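Local coordinates for protein UDP-N-acetylglucosamine 4,6-dehydratase (Vibrio fischeri, PDB 3PVZ) that binds NAD and probably acts as a lyase that dehydrates UDP-N-acetylglucosamine across the 4,6 positions of the sugar, at residues M137-Q150 with M175-K189. Numbering follows the deposited sequence. Where two conformers were deposited one is given.
With NAD (nicotinamide-adenine-dinucleotide), chain E.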
loop_
_atom_site.group_PDB
_atom_site.type_symbol
_atom_site.label_atom_id
_atom_site.label_comp_id
_atom_site.label_asym_id
_atom_site.label_seq_id
_atom_site.Cartn_x
_atom_site.Cartn_y
_atom_site.Cartn_z
HETATM N N MSE A 137 11.856 3.321 4.074
HETATM C CA MSE A 137 11.904 1.989 4.660
HETATM C C MSE A 137 12.484 2.097 6.048
HETATM O O MSE A 137 12.089 1.401 6.943
HETATM C CB MSE A 137 12.771 1.054 3.742
HETATM C CG MSE A 137 13.534 -0.048 4.452
HETATM SE SE MSE A 137 14.632 -1.181 3.279
HETATM C CE MSE A 137 12.998 -2.240 2.837
ATOM N N ILE A 138 13.451 2.979 6.216
ATOM C CA ILE A 138 14.032 3.218 7.534
ATOM C C ILE A 138 12.983 3.866 8.452
ATOM O O ILE A 138 12.907 3.516 9.631
ATOM C CB ILE A 138 15.273 4.126 7.463
ATOM C CG1 ILE A 138 16.458 3.377 6.859
ATOM C CG2 ILE A 138 15.641 4.632 8.845
ATOM C CD1 ILE A 138 17.525 4.323 6.397
ATOM N N ASP A 139 12.177 4.773 7.905
ATOM C CA ASP A 139 11.171 5.500 8.697
ATOM C C ASP A 139 10.067 4.567 9.123
ATOM O O ASP A 139 9.667 4.556 10.318
ATOM C CB ASP A 139 10.555 6.684 7.922
ATOM C CG ASP A 139 11.412 7.932 7.971
ATOM O OD1 ASP A 139 12.249 8.034 8.896
ATOM O OD2 ASP A 139 11.254 8.823 7.079
ATOM N N VAL A 140 9.591 3.769 8.157
ATOM C CA VAL A 140 8.531 2.789 8.419
ATOM C C VAL A 140 9.040 1.623 9.272
ATOM O O VAL A 140 8.350 1.208 10.203
ATOM C CB VAL A 140 7.908 2.242 7.143
ATOM C CG1 VAL A 140 6.938 1.085 7.495
ATOM C CG2 VAL A 140 7.191 3.337 6.360
ATOM N N ASN A 141 10.235 1.086 8.990
ATOM C CA ASN A 141 10.602 -0.123 9.679
ATOM C C ASN A 141 11.286 0.219 11.014
ATOM O O ASN A 141 11.097 -0.515 11.954
ATOM C CB ASN A 141 11.517 -1.064 8.869
ATOM C CG ASN A 141 10.886 -1.629 7.596
ATOM O OD1 ASN A 141 9.666 -1.565 7.344
ATOM N ND2 ASN A 141 11.762 -2.209 6.763
ATOM N N VAL A 142 12.065 1.296 11.108
ATOM C CA VAL A 142 12.771 1.619 12.382
ATOM C C VAL A 142 12.007 2.655 13.243
ATOM O O VAL A 142 11.482 2.322 14.321
ATOM C CB VAL A 142 14.216 2.084 12.125
ATOM C CG1 VAL A 142 14.995 2.291 13.436
ATOM C CG2 VAL A 142 14.949 1.065 11.206
ATOM N N PHE A 143 11.884 3.877 12.731
ATOM C CA PHE A 143 11.379 4.992 13.516
ATOM C C PHE A 143 9.911 4.950 13.891
ATOM O O PHE A 143 9.568 5.304 15.004
ATOM C CB PHE A 143 11.785 6.318 12.879
ATOM C CG PHE A 143 13.281 6.548 12.919
ATOM C CD1 PHE A 143 13.942 6.671 14.144
ATOM C CD2 PHE A 143 14.025 6.552 11.765
ATOM C CE1 PHE A 143 15.299 6.815 14.177
ATOM C CE2 PHE A 143 15.389 6.728 11.800
ATOM C CZ PHE A 143 16.022 6.848 12.987
ATOM N N ASN A 144 9.048 4.470 13.009
ATOM C CA ASN A 144 7.642 4.296 13.329
ATOM C C ASN A 144 7.491 3.244 14.407
ATOM O O ASN A 144 6.582 3.307 15.267
ATOM C CB ASN A 144 6.844 3.833 12.109
ATOM C CG ASN A 144 6.582 4.958 11.104
ATOM O OD1 ASN A 144 7.018 6.102 11.275
ATOM N ND2 ASN A 144 5.881 4.623 10.020
ATOM N N THR A 145 8.329 2.233 14.347
ATOM C CA THR A 145 8.236 1.150 15.300
ATOM C C THR A 145 8.629 1.671 16.673
ATOM O O THR A 145 7.855 1.515 17.618
ATOM C CB THR A 145 9.149 -0.005 14.898
ATOM O OG1 THR A 145 8.850 -0.396 13.554
ATOM C CG2 THR A 145 8.969 -1.195 15.818
ATOM N N ASP A 146 9.777 2.360 16.757
ATOM C CA ASP A 146 10.264 2.927 18.021
ATOM C C ASP A 146 9.223 3.902 18.603
ATOM O O ASP A 146 8.879 3.778 19.768
ATOM C CB ASP A 146 11.618 3.643 17.815
ATOM C CG ASP A 146 12.301 3.979 19.094
ATOM O OD1 ASP A 146 12.576 3.063 19.902
ATOM O OD2 ASP A 146 12.555 5.157 19.320
ATOM N N LYS A 147 8.678 4.816 17.788
ATOM C CA LYS A 147 7.658 5.752 18.261
ATOM C C LYS A 147 6.385 5.063 18.784
ATOM O O LYS A 147 5.871 5.435 19.820
ATOM C CB LYS A 147 7.284 6.780 17.166
ATOM C CG LYS A 147 6.179 7.790 17.628
ATOM C CD LYS A 147 5.679 8.644 16.499
ATOM C CE LYS A 147 4.743 7.862 15.557
ATOM N NZ LYS A 147 4.239 8.848 14.497
ATOM N N THR A 148 5.844 4.098 18.057
ATOM C CA THR A 148 4.581 3.452 18.465
ATOM C C THR A 148 4.843 2.596 19.739
ATOM O O THR A 148 3.992 2.421 20.578
ATOM C CB THR A 148 4.022 2.589 17.371
ATOM O OG1 THR A 148 5.035 1.673 16.931
ATOM C CG2 THR A 148 3.464 3.443 16.108
ATOM N N ILE A 149 6.024 2.051 19.880
ATOM C CA ILE A 149 6.379 1.441 21.175
ATOM C C ILE A 149 6.354 2.487 22.327
ATOM O O ILE A 149 5.760 2.233 23.394
ATOM C CB ILE A 149 7.748 0.721 21.163
ATOM C CG1 ILE A 149 7.739 -0.412 20.125
ATOM C CG2 ILE A 149 8.024 0.084 22.547
ATOM C CD1 ILE A 149 9.115 -0.962 19.825
ATOM N N GLN A 150 6.954 3.651 22.110
ATOM C CA GLN A 150 6.968 4.710 23.140
ATOM C C GLN A 150 5.544 5.161 23.475
ATOM O O GLN A 150 5.182 5.307 24.647
ATOM C CB GLN A 150 7.855 5.912 22.720
ATOM C CG GLN A 150 7.940 6.979 23.803
ATOM C CD GLN A 150 8.765 6.486 25.008
ATOM O OE1 GLN A 150 9.837 5.996 24.816
ATOM N NE2 GLN A 150 8.230 6.575 26.218
HETATM N N MSE A 175 17.162 -4.163 3.501
HETATM C CA MSE A 175 15.935 -4.620 4.147
HETATM C C MSE A 175 16.218 -5.295 5.474
HETATM O O MSE A 175 15.719 -4.891 6.529
HETATM C CB MSE A 175 15.248 -5.655 3.255
HETATM C CG MSE A 175 14.003 -5.224 2.683
HETATM SE SE MSE A 175 12.775 -5.086 4.146
HETATM C CE MSE A 175 12.797 -7.017 4.548
ATOM N N GLY A 176 17.018 -6.354 5.391
ATOM C CA GLY A 176 17.378 -7.137 6.541
ATOM C C GLY A 176 18.188 -6.316 7.494
ATOM O O GLY A 176 18.029 -6.454 8.698
ATOM N N ALA A 177 19.059 -5.454 6.983
ATOM C CA ALA A 177 19.786 -4.548 7.875
ATOM C C ALA A 177 18.792 -3.615 8.613
ATOM O O ALA A 177 18.955 -3.353 9.817
ATOM C CB ALA A 177 20.797 -3.758 7.126
ATOM N N SER A 178 17.750 -3.159 7.919
ATOM C CA SER A 178 16.797 -2.238 8.555
ATOM C C SER A 178 16.078 -2.957 9.669
ATOM O O SER A 178 15.955 -2.392 10.752
ATOM C CB SER A 178 15.821 -1.560 7.570
ATOM O OG SER A 178 14.786 -2.421 7.205
ATOM N N LYS A 179 15.633 -4.189 9.420
ATOM C CA LYS A 179 14.991 -4.997 10.473
ATOM C C LYS A 179 16.015 -5.315 11.591
ATOM O O LYS A 179 15.653 -5.431 12.761
ATOM C CB LYS A 179 14.378 -6.299 9.923
ATOM C CG LYS A 179 13.345 -6.170 8.758
ATOM C CD LYS A 179 11.931 -5.849 9.259
ATOM C CE LYS A 179 10.850 -6.071 8.152
ATOM N NZ LYS A 179 10.487 -7.502 7.972
ATOM N N ARG A 180 17.287 -5.466 11.254
ATOM C CA ARG A 180 18.297 -5.725 12.276
ATOM C C ARG A 180 18.536 -4.492 13.137
ATOM O O ARG A 180 18.750 -4.602 14.339
ATOM C CB ARG A 180 19.615 -6.181 11.644
ATOM C CG ARG A 180 20.725 -6.388 12.647
ATOM C CD ARG A 180 20.428 -7.519 13.647
ATOM N NE ARG A 180 21.475 -7.526 14.660
ATOM C CZ ARG A 180 21.374 -7.019 15.887
ATOM N NH1 ARG A 180 20.222 -6.505 16.334
ATOM N NH2 ARG A 180 22.436 -7.079 16.689
ATOM N N ILE A 181 18.505 -3.316 12.519
ATOM C CA ILE A 181 18.663 -2.076 13.272
ATOM C C ILE A 181 17.414 -1.872 14.137
ATOM O O ILE A 181 17.516 -1.493 15.303
ATOM C CB ILE A 181 18.934 -0.850 12.347
ATOM C CG1 ILE A 181 20.293 -0.993 11.679
ATOM C CG2 ILE A 181 18.856 0.455 13.131
ATOM C CD1 ILE A 181 20.393 -0.324 10.330
HETATM N N MSE A 182 16.256 -2.174 13.588
HETATM C CA MSE A 182 15.017 -2.092 14.362
HETATM C C MSE A 182 15.072 -2.877 15.676
HETATM O O MSE A 182 14.636 -2.386 16.712
HETATM C CB MSE A 182 13.851 -2.633 13.557
HETATM C CG MSE A 182 12.512 -2.525 14.303
HETATM SE SE MSE A 182 11.418 -4.067 13.905
HETATM C CE MSE A 182 10.927 -3.549 12.233
ATOM N N GLU A 183 15.565 -4.111 15.588
ATOM C CA GLU A 183 15.748 -5.017 16.741
ATOM C C GLU A 183 16.604 -4.370 17.851
ATOM O O GLU A 183 16.343 -4.556 19.042
ATOM C CB GLU A 183 16.419 -6.315 16.275
ATOM C CG GLU A 183 16.630 -7.368 17.365
ATOM C CD GLU A 183 17.331 -8.650 16.878
ATOM O OE1 GLU A 183 18.192 -8.587 15.968
ATOM O OE2 GLU A 183 17.038 -9.727 17.450
HETATM N N MSE A 184 17.592 -3.599 17.473
HETATM C CA MSE A 184 18.399 -2.855 18.468
HETATM C C MSE A 184 17.502 -1.861 19.233
HETATM O O MSE A 184 17.525 -1.795 20.472
HETATM C CB MSE A 184 19.515 -2.084 17.783
HETATM C CG MSE A 184 20.529 -2.945 17.085
HETATM SE SE MSE A 184 21.839 -1.865 16.117
HETATM C CE MSE A 184 22.863 -3.273 15.273
ATOM N N PHE A 185 16.686 -1.116 18.491
ATOM C CA PHE A 185 15.756 -0.169 19.102
ATOM C C PHE A 185 14.754 -0.892 19.966
ATOM O O PHE A 185 14.365 -0.378 21.005
ATOM C CB PHE A 185 15.029 0.711 18.048
ATOM C CG PHE A 185 15.869 1.841 17.519
ATOM C CD1 PHE A 185 15.879 3.065 18.157
ATOM C CD2 PHE A 185 16.715 1.642 16.442
ATOM C CE1 PHE A 185 16.686 4.108 17.699
ATOM C CE2 PHE A 185 17.535 2.650 15.969
ATOM C CZ PHE A 185 17.516 3.906 16.588
ATOM N N LEU A 186 14.295 -2.045 19.490
ATOM C CA LEU A 186 13.363 -2.911 20.211
ATOM C C LEU A 186 13.997 -3.395 21.537
ATOM O O LEU A 186 13.358 -3.481 22.539
ATOM C CB LEU A 186 13.073 -4.151 19.388
ATOM C CG LEU A 186 11.768 -4.389 18.665
ATOM C CD1 LEU A 186 11.403 -3.231 17.774
ATOM C CD2 LEU A 186 11.845 -5.738 17.885
HETATM N N MSE A 187 15.261 -3.767 21.496
HETATM C CA MSE A 187 15.916 -4.237 22.687
HETATM C C MSE A 187 15.937 -3.118 23.716
HETATM O O MSE A 187 15.748 -3.398 24.876
HETATM C CB MSE A 187 17.327 -4.785 22.411
HETATM C CG MSE A 187 17.408 -6.149 21.723
HETATM SE SE MSE A 187 16.192 -7.595 22.340
HETATM C CE MSE A 187 14.724 -7.355 21.026
ATOM N N ARG A 188 16.150 -1.864 23.313
ATOM C CA ARG A 188 16.167 -0.765 24.282
ATOM C C ARG A 188 14.799 -0.602 24.890
ATOM O O ARG A 188 14.681 -0.441 26.107
ATOM C CB ARG A 188 16.577 0.557 23.670
ATOM C CG ARG A 188 16.454 1.718 24.626
ATOM C CD ARG A 188 17.256 2.952 24.160
ATOM N NE ARG A 188 16.627 3.589 23.004
ATOM C CZ ARG A 188 17.091 4.675 22.410
ATOM N NH1 ARG A 188 16.453 5.169 21.369
ATOM N NH2 ARG A 188 18.218 5.260 22.837
ATOM N N LYS A 189 13.776 -0.620 24.042
ATOM C CA LYS A 189 12.377 -0.487 24.509
ATOM C C LYS A 189 11.876 -1.629 25.376
ATOM O O LYS A 189 10.968 -1.445 26.179
ATOM C CB LYS A 189 11.425 -0.336 23.326
ATOM C CG LYS A 189 11.456 1.061 22.680
ATOM C CD LYS A 189 11.155 2.154 23.726
ATOM C CE LYS A 189 10.955 3.533 23.126
ATOM N NZ LYS A 189 12.122 4.010 22.386
HETATM P PA NAD E . 2.348 -6.504 3.593
HETATM O O1A NAD E . 2.957 -5.680 2.505
HETATM O O2A NAD E . 1.196 -7.298 3.056
HETATM O O5B NAD E . 1.565 -5.600 4.640
HETATM C C5B NAD E . 2.321 -4.521 5.231
HETATM C C4B NAD E . 1.228 -3.534 5.657
HETATM O O4B NAD E . 1.755 -2.393 6.301
HETATM C C3B NAD E . 0.435 -3.040 4.405
HETATM O O3B NAD E . -0.955 -3.228 4.571
HETATM C C2B NAD E . 0.825 -1.545 4.330
HETATM O O2B NAD E . -0.132 -0.718 3.679
HETATM C C1B NAD E . 1.016 -1.291 5.844
HETATM N N9A NAD E . 1.815 -0.096 6.072
HETATM C C8A NAD E . 3.032 0.173 5.579
HETATM N N7A NAD E . 3.430 1.351 5.935
HETATM C C5A NAD E . 2.475 1.854 6.775
HETATM C C6A NAD E . 2.316 3.053 7.465
HETATM N N6A NAD E . 3.351 3.954 7.405
HETATM N N1A NAD E . 1.221 3.270 8.186
HETATM C C2A NAD E . 0.248 2.367 8.232
HETATM N N3A NAD E . 0.347 1.238 7.576
HETATM C C4A NAD E . 1.424 0.952 6.856
HETATM O O3 NAD E . 3.502 -7.386 4.286
HETATM P PN NAD E . 3.096 -8.773 5.039
HETATM O O1N NAD E . 3.294 -9.949 4.096
HETATM O O2N NAD E . 1.812 -8.857 5.757
HETATM O O5D NAD E . 4.414 -8.912 6.024
HETATM C C5D NAD E . 4.291 -8.091 7.176
HETATM C C4D NAD E . 5.561 -8.227 8.024
HETATM O O4D NAD E . 5.965 -9.631 8.105
HETATM C C3D NAD E . 6.735 -7.496 7.335
HETATM O O3D NAD E . 7.729 -7.021 8.270
HETATM C C2D NAD E . 7.418 -8.628 6.534
HETATM O O2D NAD E . 8.799 -8.353 6.259
HETATM C C1D NAD E . 7.278 -9.801 7.504
HETATM N N1N NAD E . 7.419 -11.104 6.835
HETATM C C2N NAD E . 6.543 -11.425 5.875
HETATM C C3N NAD E . 6.618 -12.640 5.227
HETATM C C7N NAD E . 5.682 -13.000 4.149
HETATM O O7N NAD E . 5.886 -14.072 3.582
HETATM N N7N NAD E . 4.674 -12.205 3.761
HETATM C C4N NAD E . 7.638 -13.556 5.587
HETATM C C5N NAD E . 8.514 -13.192 6.596
HETATM C C6N NAD E . 8.391 -11.943 7.205
HETATM O O HOH W 1 14.537 2.206 21.320
#
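K189 meets D146, I149 and Q150 along its length, a worked example of one lysine serving both apolar packing and charge pairing. Its CB lies 3.5 Å from I149 CG2, CG and CD continue past the same methyl, and CE touches the side chain of Q150. Bends at chi2 (-56°) and chi4 (-60°) bring NZ onto D146 OD1, 2.7 Å away, from above the carboxylate plane, in a salt bridge. Water 1 donates to the same OD1 and to F185 O while accepting from R188 NE; R188 NH2 bonds Q351. Midway, V142 fits as a knob among S178, I181, M182 and F185, its CG1 3.5 Å from F185 CD2, and F143 and F185 form an offset edge-to-face pair, the edge of F143 toward the face of F185. Farther along, N141 ND2 gives S178 OG a nearly straight bond of 3.1 Å (171°) in its amide plane; S178 OG in turn donates to M175 O, and N141 OD1 accepts from L122 N. The two helices, 12° from parallel, lie side by side on the Rossmann-type sheet, both packing on strand 159-163. The chemistry thus grades from a charged, hydrated end through an apolar middle to a hydrogen-bonded polar end, where K179 NZ grips both nicotinamide-ribose hydroxyls of NAD.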